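Local coordinates for dTDP-4-dehydrorhamnose reductase (Bacillus anthracis, PDB 3SC6), which catalyses the NADPH-dependent reduction of dTDP-4-dehydrorhamnose to dTDP-L-rhamnose, a step of the rhamnose biosynthetic pathway, at residues C218-F221 with E222-K225. Sequence-based numbering, arbitrary orientation.
Sequences CSWF and EFAK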
loop_
_atom_site.group_PDB
_atom_site.type_symbol
_atom_site.label_atom_id
_atom_site.label_comp_id
_atom_site.label_asym_id
_atom_site.label_seq_id
_atom_site.Cartn_x
_atom_site.Cartn_y
_atom_site.Cartn_z
ATOM N N CYS A 218 -0.587 6.184 -15.555
ATOM C CA CYS A 218 0.728 6.792 -15.685
ATOM C C CYS A 218 1.744 5.729 -16.110
ATOM O O CYS A 218 1.366 4.667 -16.591
ATOM C CB CYS A 218 1.089 7.392 -14.322
ATOM S SG CYS A 218 2.622 8.262 -14.200
ATOM N N SER A 219 3.030 6.026 -15.954
ATOM C CA SER A 219 4.102 5.091 -16.310
ATOM C C SER A 219 5.361 5.611 -15.643
ATOM O O SER A 219 5.524 6.825 -15.513
ATOM C CB SER A 219 4.309 5.016 -17.821
ATOM O OG SER A 219 4.707 6.269 -18.346
ATOM N N TRP A 220 6.257 4.717 -15.230
ATOM C CA TRP A 220 7.487 5.154 -14.567
ATOM C C TRP A 220 8.184 6.223 -15.384
ATOM O O TRP A 220 8.746 7.168 -14.832
ATOM C CB TRP A 220 8.445 3.993 -14.295
ATOM C CG TRP A 220 7.851 2.918 -13.451
ATOM C CD1 TRP A 220 7.428 1.692 -13.864
ATOM C CD2 TRP A 220 7.512 3.015 -12.064
ATOM N NE1 TRP A 220 6.906 0.992 -12.806
ATOM C CE2 TRP A 220 6.938 1.786 -11.689
ATOM C CE3 TRP A 220 7.660 4.016 -11.097
ATOM C CZ2 TRP A 220 6.508 1.528 -10.389
ATOM C CZ3 TRP A 220 7.235 3.760 -9.808
ATOM C CH2 TRP A 220 6.665 2.525 -9.464
ATOM N N PHE A 221 8.129 6.066 -16.702
ATOM C CA PHE A 221 8.738 6.999 -17.639
ATOM C C PHE A 221 8.086 8.388 -17.556
ATOM O O PHE A 221 8.772 9.375 -17.279
ATOM C CB PHE A 221 8.649 6.413 -19.049
ATOM C CG PHE A 221 9.209 7.295 -20.121
ATOM C CD1 PHE A 221 10.566 7.301 -20.389
ATOM C CD2 PHE A 221 8.369 8.067 -20.908
ATOM C CE1 PHE A 221 11.085 8.099 -21.390
ATOM C CE2 PHE A 221 8.879 8.862 -21.915
ATOM C CZ PHE A 221 10.241 8.879 -22.157
ATOM N N GLU A 222 6.774 8.465 -17.789
ATOM C CA GLU A 222 6.055 9.747 -17.724
ATOM C C GLU A 222 6.117 10.312 -16.314
ATOM O O GLU A 222 6.176 11.528 -16.113
ATOM C CB GLU A 222 4.592 9.580 -18.128
ATOM C CG GLU A 222 4.375 9.125 -19.553
ATOM C CD GLU A 222 2.905 8.933 -19.886
ATOM O OE1 GLU A 222 2.054 9.067 -18.975
ATOM O OE2 GLU A 222 2.601 8.632 -21.062
ATOM N N PHE A 223 6.083 9.413 -15.339
ATOM C CA PHE A 223 6.140 9.788 -13.939
ATOM C C PHE A 223 7.516 10.382 -13.678
ATOM O O PHE A 223 7.635 11.436 -13.057
ATOM C CB PHE A 223 5.835 8.561 -13.065
ATOM C CG PHE A 223 5.855 8.828 -11.588
ATOM C CD1 PHE A 223 4.843 9.554 -10.995
ATOM C CD2 PHE A 223 6.802 8.237 -10.777
ATOM C CE1 PHE A 223 4.833 9.776 -9.639
ATOM C CE2 PHE A 223 6.786 8.444 -9.415
ATOM C CZ PHE A 223 5.801 9.214 -8.848
ATOM N N ALA A 224 8.548 9.724 -14.199
ATOM C CA ALA A 224 9.914 10.193 -14.032
ATOM C C ALA A 224 10.039 11.619 -14.566
ATOM O O ALA A 224 10.520 12.503 -13.860
ATOM C CB ALA A 224 10.887 9.269 -14.743
ATOM N N LYS A 225 9.597 11.843 -15.807
ATOM C CA LYS A 225 9.669 13.182 -16.405
ATOM C C LYS A 225 9.029 14.238 -15.535
ATOM O O LYS A 225 9.637 15.269 -15.245
ATOM C CB LYS A 225 8.971 13.255 -17.770
ATOM C CG LYS A 225 9.569 12.455 -18.904
ATOM C CD LYS A 225 8.738 12.702 -20.170
ATOM C CE LYS A 225 9.288 11.990 -21.386
ATOM N NZ LYS A 225 10.658 12.440 -21.746
#
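Ser-219 OG accepts the backbone N-H of Glu-222 at 3.1 Å, in a fairly straight bond (162° at the hydrogen). The hydroxyl reaches that amide because chi1, at 62°, places OG between the backbone N and carbonyl carbon of its own residue. The same serine's carbonyl O takes Phe-223 N at 2.7 Å. Two successive amides of the first turn are thus tied to one residue, which is the N-cap of helix 220-231. Further on, Trp-220 O receives Ala-224 N and Phe-221 O receives Lys-225 N. This is a strand-to-helix junction in an RmlD-family reductase with a Rossmann fold: Cys-218, in the short, weakly bonded strand at about 218-219, hydrogen-bonds through its backbone to Gly-186 of strand 185-190, and the helix starts at once after the cap. With SG anti to the backbone N (chi1 -178°), Cys-218 SG comes to 3.4 Å from Phe-223 CB, in an oblique sulfur-aromatic contact with the ring. On another flank, Lys-225, extended through chi2 and chi3, brings its CE obliquely to the Phe-221 ring, and the bend at chi4 turns only NZ, 3.6 Å from Phe-221 CZ. Beyond these pairs, Pro-188 touches both Cys-218 and Phe-223, while the Trp-220 side chain, stacked on Trp-155, lies about 7 Å from the bound NADP.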